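Local coordinates for protein coronin (Toxoplasma gondii, PDB 4OZU) that probably binds actin filaments, as a member of the coronin family, of which this chain is the WD40 beta-propeller domain, at residues A[15-29]-A[338-352]. Numbering follows the deposited sequence.
Sequences LYAEAWKQQYSDLRL and QENGNVLQPISFIVP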
loop_
_atom_site.group_PDB
_atom_site.type_symbol
_atom_site.label_atom_id
_atom_site.label_comp_id
_atom_site.label_asym_id
_atom_site.label_seq_id
_atom_site.Cartn_x
_atom_site.Cartn_y
_atom_site.Cartn_z
ATOM N N LEU A 15 -4.719 13.766 16.029
ATOM C CA LEU A 15 -3.765 13.649 14.942
ATOM C C LEU A 15 -4.182 14.628 13.871
ATOM O O LEU A 15 -5.281 14.519 13.338
ATOM C CB LEU A 15 -3.731 12.226 14.394
ATOM C CG LEU A 15 -2.604 11.897 13.423
ATOM C CD1 LEU A 15 -1.291 11.767 14.163
ATOM C CD2 LEU A 15 -2.918 10.616 12.654
ATOM N N TYR A 16 -3.329 15.600 13.568
ATOM C CA TYR A 16 -3.699 16.609 12.589
ATOM C C TYR A 16 -2.857 16.496 11.330
ATOM O O TYR A 16 -1.689 16.104 11.363
ATOM C CB TYR A 16 -3.599 18.019 13.194
ATOM C CG TYR A 16 -2.212 18.528 13.499
ATOM C CD1 TYR A 16 -1.646 18.349 14.756
ATOM C CD2 TYR A 16 -1.489 19.239 12.551
ATOM C CE1 TYR A 16 -0.385 18.845 15.051
ATOM C CE2 TYR A 16 -0.227 19.734 12.835
ATOM C CZ TYR A 16 0.318 19.536 14.087
ATOM O OH TYR A 16 1.572 20.025 14.383
ATOM N N ALA A 17 -3.495 16.807 10.212
ATOM C CA ALA A 17 -2.848 16.777 8.915
ATOM C C ALA A 17 -2.243 18.143 8.617
ATOM O O ALA A 17 -2.922 19.160 8.745
ATOM C CB ALA A 17 -3.842 16.385 7.837
ATOM N N GLU A 18 -0.971 18.161 8.233
ATOM C CA GLU A 18 -0.304 19.409 7.852
ATOM C C GLU A 18 0.340 19.260 6.476
ATOM O O GLU A 18 1.284 18.491 6.297
ATOM C CB GLU A 18 0.744 19.801 8.891
ATOM C CG GLU A 18 1.466 21.096 8.557
ATOM C CD GLU A 18 2.302 21.617 9.708
ATOM O OE1 GLU A 18 3.159 20.866 10.216
ATOM O OE2 GLU A 18 2.096 22.782 10.105
ATOM N N ALA A 19 -0.207 19.968 5.495
ATOM C CA ALA A 19 0.386 20.008 4.169
ATOM C C ALA A 19 1.684 20.808 4.229
ATOM O O ALA A 19 1.707 21.907 4.766
ATOM C CB ALA A 19 -0.580 20.625 3.167
ATOM N N TRP A 20 2.760 20.250 3.686
ATOM C CA TRP A 20 4.035 20.955 3.631
ATOM C C TRP A 20 3.941 22.212 2.776
ATOM O O TRP A 20 3.201 22.255 1.800
ATOM C CB TRP A 20 5.128 20.062 3.055
ATOM C CG TRP A 20 5.538 18.919 3.919
ATOM C CD1 TRP A 20 4.789 18.291 4.872
ATOM C CD2 TRP A 20 6.808 18.258 3.901
ATOM N NE1 TRP A 20 5.518 17.272 5.447
ATOM C CE2 TRP A 20 6.759 17.234 4.870
ATOM C CE3 TRP A 20 7.979 18.430 3.159
ATOM C CZ2 TRP A 20 7.839 16.390 5.115
ATOM C CZ3 TRP A 20 9.048 17.591 3.403
ATOM C CH2 TRP A 20 8.971 16.584 4.371
ATOM N N LYS A 21 4.715 23.229 3.124
ATOM C CA LYS A 21 4.840 24.384 2.248
ATOM C C LYS A 21 5.635 23.972 1.009
ATOM O O LYS A 21 5.341 24.401 -0.104
ATOM C CB LYS A 21 5.505 25.553 2.975
ATOM C CG LYS A 21 4.624 26.167 4.061
ATOM C CD LYS A 21 3.425 26.908 3.471
ATOM C CE LYS A 21 2.351 27.188 4.515
ATOM N NZ LYS A 21 1.706 25.945 5.022
ATOM N N GLN A 22 6.638 23.125 1.217
ATOM C CA GLN A 22 7.454 22.618 0.124
ATOM C C GLN A 22 6.702 21.560 -0.676
ATOM O O GLN A 22 5.817 20.885 -0.150
ATOM C CB GLN A 22 8.758 22.026 0.656
ATOM C CG GLN A 22 9.710 23.052 1.251
ATOM C CD GLN A 22 10.930 22.408 1.882
ATOM O OE1 GLN A 22 11.994 22.337 1.268
ATOM N NE2 GLN A 22 10.780 21.936 3.117
ATOM N N GLN A 23 7.069 21.428 -1.946
ATOM C CA GLN A 23 6.462 20.449 -2.843
ATOM C C GLN A 23 7.511 19.875 -3.782
ATOM O O GLN A 23 8.542 20.509 -4.025
ATOM C CB GLN A 23 5.351 21.091 -3.675
ATOM C CG GLN A 23 4.247 21.764 -2.883
ATOM C CD GLN A 23 3.302 22.562 -3.769
ATOM O OE1 GLN A 23 3.705 23.111 -4.798
ATOM N NE2 GLN A 23 2.036 22.622 -3.377
ATOM N N TYR A 24 7.242 18.685 -4.312
ATOM C CA TYR A 24 7.943 18.204 -5.492
ATOM C C TYR A 24 7.159 18.773 -6.667
ATOM O O TYR A 24 6.015 18.387 -6.883
ATOM C CB TYR A 24 8.007 16.673 -5.540
ATOM C CG TYR A 24 8.471 16.034 -4.248
ATOM C CD1 TYR A 24 7.581 15.793 -3.207
ATOM C CD2 TYR A 24 9.802 15.668 -4.070
ATOM C CE1 TYR A 24 8.000 15.209 -2.025
ATOM C CE2 TYR A 24 10.234 15.085 -2.893
ATOM C CZ TYR A 24 9.327 14.855 -1.874
ATOM O OH TYR A 24 9.759 14.283 -0.706
ATOM N N SER A 25 7.752 19.709 -7.405
ATOM C CA SER A 25 7.011 20.429 -8.437
ATOM C C SER A 25 7.701 20.397 -9.801
ATOM O O SER A 25 8.828 19.915 -9.936
ATOM C CB SER A 25 6.780 21.881 -8.000
ATOM O OG SER A 25 7.999 22.590 -7.885
ATOM N N ASP A 26 6.994 20.912 -10.804
ATOM C CA ASP A 26 7.432 20.884 -12.195
ATOM C C ASP A 26 7.667 19.457 -12.678
ATOM O O ASP A 26 8.569 19.173 -13.471
ATOM C CB ASP A 26 8.686 21.742 -12.376
ATOM C CG ASP A 26 8.350 23.194 -12.653
ATOM O OD1 ASP A 26 7.604 23.459 -13.621
ATOM O OD2 ASP A 26 8.809 24.069 -11.894
ATOM N N LEU A 27 6.820 18.558 -12.198
ATOM C CA LEU A 27 6.839 17.179 -12.649
ATOM C C LEU A 27 5.904 17.015 -13.842
ATOM O O LEU A 27 5.113 17.902 -14.137
ATOM C CB LEU A 27 6.423 16.243 -11.516
ATOM C CG LEU A 27 7.200 16.380 -10.202
ATOM C CD1 LEU A 27 6.616 15.430 -9.158
ATOM C CD2 LEU A 27 8.683 16.113 -10.411
ATOM N N ARG A 28 6.015 15.877 -14.521
ATOM C CA ARG A 28 5.118 15.507 -15.614
ATOM C C ARG A 28 4.497 14.151 -15.300
ATOM O O ARG A 28 4.978 13.117 -15.763
ATOM C CB ARG A 28 5.874 15.453 -16.942
ATOM C CG ARG A 28 6.178 16.815 -17.555
ATOM C CD ARG A 28 4.994 17.358 -18.345
ATOM N NE ARG A 28 4.545 16.423 -19.378
ATOM C CZ ARG A 28 5.038 16.357 -20.614
ATOM N NH1 ARG A 28 6.012 17.172 -21.004
ATOM N NH2 ARG A 28 4.553 15.466 -21.468
ATOM N N LEU A 29 3.432 14.163 -14.507
ATOM C CA LEU A 29 2.875 12.933 -13.951
ATOM C C LEU A 29 1.654 12.432 -14.712
ATOM O O LEU A 29 0.881 13.214 -15.264
ATOM C CB LEU A 29 2.502 13.150 -12.489
ATOM C CG LEU A 29 3.667 13.577 -11.596
ATOM C CD1 LEU A 29 3.164 13.956 -10.216
ATOM C CD2 LEU A 29 4.697 12.461 -11.510
ATOM N N GLN A 338 -0.554 13.414 -5.191
ATOM C CA GLN A 338 -0.423 14.040 -6.510
ATOM C C GLN A 338 -1.561 15.022 -6.730
ATOM O O GLN A 338 -2.738 14.669 -6.598
ATOM C CB GLN A 338 -0.418 13.003 -7.635
ATOM C CG GLN A 338 -0.347 13.601 -9.040
ATOM C CD GLN A 338 -0.219 12.533 -10.114
ATOM O OE1 GLN A 338 0.264 11.425 -9.850
ATOM N NE2 GLN A 338 -0.660 12.852 -11.329
ATOM N N GLU A 339 -1.195 16.256 -7.060
ATOM C CA GLU A 339 -2.151 17.285 -7.428
ATOM C C GLU A 339 -1.974 17.597 -8.906
ATOM O O GLU A 339 -0.879 17.935 -9.348
ATOM C CB GLU A 339 -1.955 18.533 -6.568
ATOM C CG GLU A 339 -2.201 18.272 -5.094
ATOM C CD GLU A 339 -2.135 19.528 -4.249
ATOM O OE1 GLU A 339 -1.423 20.475 -4.642
ATOM O OE2 GLU A 339 -2.797 19.565 -3.190
ATOM N N ASN A 340 -3.062 17.463 -9.662
ATOM C CA ASN A 340 -3.040 17.587 -11.115
ATOM C C ASN A 340 -1.981 16.669 -11.720
ATOM O O ASN A 340 -1.900 15.502 -11.342
ATOM C CB ASN A 340 -2.821 19.044 -11.503
ATOM C CG ASN A 340 -3.839 19.960 -10.864
ATOM O OD1 ASN A 340 -5.038 19.845 -11.129
ATOM N ND2 ASN A 340 -3.378 20.857 -10.002
ATOM N N GLY A 341 -1.172 17.182 -12.644
ATOM C CA GLY A 341 -0.153 16.371 -13.290
ATOM C C GLY A 341 1.266 16.869 -13.071
ATOM O O GLY A 341 2.187 16.402 -13.745
ATOM N N ASN A 342 1.452 17.799 -12.135
ATOM C CA ASN A 342 2.743 18.471 -11.993
ATOM C C ASN A 342 3.268 18.638 -10.567
ATOM O O ASN A 342 4.393 19.095 -10.385
ATOM C CB ASN A 342 2.669 19.849 -12.659
ATOM C CG ASN A 342 1.649 20.771 -12.007
ATOM O OD1 ASN A 342 0.822 20.341 -11.202
ATOM N ND2 ASN A 342 1.696 22.048 -12.372
ATOM N N VAL A 343 2.480 18.251 -9.568
ATOM C CA VAL A 343 2.878 18.413 -8.169
ATOM C C VAL A 343 2.683 17.146 -7.327
ATOM O O VAL A 343 1.675 16.446 -7.464
ATOM C CB VAL A 343 2.083 19.565 -7.508
ATOM C CG1 VAL A 343 2.227 19.542 -5.982
ATOM C CG2 VAL A 343 2.526 20.917 -8.069
ATOM N N LEU A 344 3.660 16.859 -6.467
ATOM C CA LEU A 344 3.459 15.944 -5.349
ATOM C C LEU A 344 3.485 16.768 -4.064
ATOM O O LEU A 344 4.458 17.479 -3.779
ATOM C CB LEU A 344 4.519 14.831 -5.310
ATOM C CG LEU A 344 4.539 13.810 -6.453
ATOM C CD1 LEU A 344 5.655 12.795 -6.238
ATOM C CD2 LEU A 344 3.209 13.088 -6.586
ATOM N N GLN A 345 2.399 16.673 -3.306
ATOM C CA GLN A 345 2.205 17.477 -2.104
ATOM C C GLN A 345 2.304 16.604 -0.856
ATOM O O GLN A 345 1.435 15.773 -0.611
ATOM C CB GLN A 345 0.839 18.170 -2.160
ATOM C CG GLN A 345 0.439 18.911 -0.898
ATOM C CD GLN A 345 1.366 20.064 -0.593
ATOM O OE1 GLN A 345 1.387 21.060 -1.314
ATOM N NE2 GLN A 345 2.153 19.931 0.469
ATOM N N PRO A 346 3.365 16.784 -0.059
ATOM C CA PRO A 346 3.411 15.967 1.155
ATOM C C PRO A 346 2.429 16.451 2.222
ATOM O O PRO A 346 2.232 17.656 2.402
ATOM C CB PRO A 346 4.860 16.114 1.635
ATOM C CG PRO A 346 5.600 16.767 0.513
ATOM C CD PRO A 346 4.605 17.550 -0.258
ATOM N N ILE A 347 1.828 15.495 2.923
ATOM C CA ILE A 347 0.947 15.783 4.045
ATOM C C ILE A 347 1.425 14.989 5.248
ATOM O O ILE A 347 1.411 13.760 5.221
ATOM C CB ILE A 347 -0.525 15.397 3.763
ATOM C CG1 ILE A 347 -0.995 15.891 2.389
ATOM C CG2 ILE A 347 -1.424 15.927 4.871
ATOM C CD1 ILE A 347 -1.077 17.377 2.250
ATOM N N SER A 348 1.847 15.683 6.297
ATOM C CA SER A 348 2.258 15.025 7.532
ATOM C C SER A 348 1.046 14.785 8.425
ATOM O O SER A 348 0.131 15.604 8.473
ATOM C CB SER A 348 3.297 15.870 8.287
ATOM O OG SER A 348 4.557 15.858 7.637
ATOM N N PHE A 349 1.052 13.661 9.130
ATOM C CA PHE A 349 0.072 13.399 10.174
ATOM C C PHE A 349 0.811 13.368 11.502
ATOM O O PHE A 349 1.656 12.499 11.748
ATOM C CB PHE A 349 -0.683 12.105 9.886
ATOM C CG PHE A 349 -1.366 12.126 8.552
ATOM C CD1 PHE A 349 -2.621 12.692 8.412
ATOM C CD2 PHE A 349 -0.725 11.642 7.426
ATOM C CE1 PHE A 349 -3.242 12.741 7.175
ATOM C CE2 PHE A 349 -1.341 11.685 6.187
ATOM C CZ PHE A 349 -2.597 12.239 6.064
ATOM N N ILE A 350 0.486 14.354 12.327
ATOM C CA ILE A 350 1.265 14.713 13.504
ATOM C C ILE A 350 0.417 14.656 14.758
ATOM O O ILE A 350 -0.704 15.155 14.781
ATOM C CB ILE A 350 1.857 16.132 13.343
ATOM C CG1 ILE A 350 2.877 16.140 12.207
ATOM C CG2 ILE A 350 2.529 16.597 14.619
ATOM C CD1 ILE A 350 3.153 17.496 11.646
ATOM N N VAL A 351 0.949 14.036 15.803
ATOM C CA VAL A 351 0.313 14.087 17.113
ATOM C C VAL A 351 0.680 15.398 17.792
ATOM O O VAL A 351 1.861 15.671 17.989
ATOM C CB VAL A 351 0.747 12.915 18.004
ATOM C CG1 VAL A 351 0.076 13.003 19.373
ATOM C CG2 VAL A 351 0.433 11.590 17.328
ATOM N N PRO A 352 -0.324 16.218 18.157
ATOM C CA PRO A 352 0.009 17.482 18.818
ATOM C C PRO A 352 0.527 17.249 20.225
ATOM O O PRO A 352 -0.113 16.555 21.013
ATOM C CB PRO A 352 -1.323 18.239 18.836
ATOM C CG PRO A 352 -2.358 17.176 18.807
ATOM C CD PRO A 352 -1.780 16.050 17.997
#
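Tyr16 and Glu18 pair antiparallel with Ile350 and Ser348, each pair joined by two backbone hydrogen bonds, and Trp20 N continues the run to Pro346 O. After a short loop the pairing resumes, shifted by two residues, at Tyr24 and Leu344; beyond it, Leu27 N and Leu29 N reach the carbonyls of Asn342 and Gly341.

The side chain of Gln345 spans the break. Bent at chi2 (64°), it turns its amide back so that Gln345 NE2 gives one hydrogen to Trp20 O (2.9 Å) and the other to Pro346 O. Gln345 OE1 accepts from Gln23 NE2 at 2.7 Å. Pro346 O is thus gripped from opposite faces by Trp20 N and Gln345 NE2. The Trp20 indole lies over Pro346, whose CB sits 3.7 Å from the centroid of the five-membered ring. Trp20 NE1 points in the ring plane to Ser348 OG (2.8 Å), which also bonds Glu331 and Arg329. Ile350 CB makes a CH-pi contact over one face of the Tyr16 ring, offset toward its rim.

Apolar contacts fill in elsewhere: Ala19 CB presses tightly on Ile347 CD1 (3.4 Å), and Leu344 meets both Leu27 and Leu29.

This is the ring closure of a beta-propeller: the N-terminal strand 16-25 completes the blade built by the late strands 317-319, 331-339 and 343-350, and short strand 67-68 runs parallel to strand 16-25 on the edge away from 343-350.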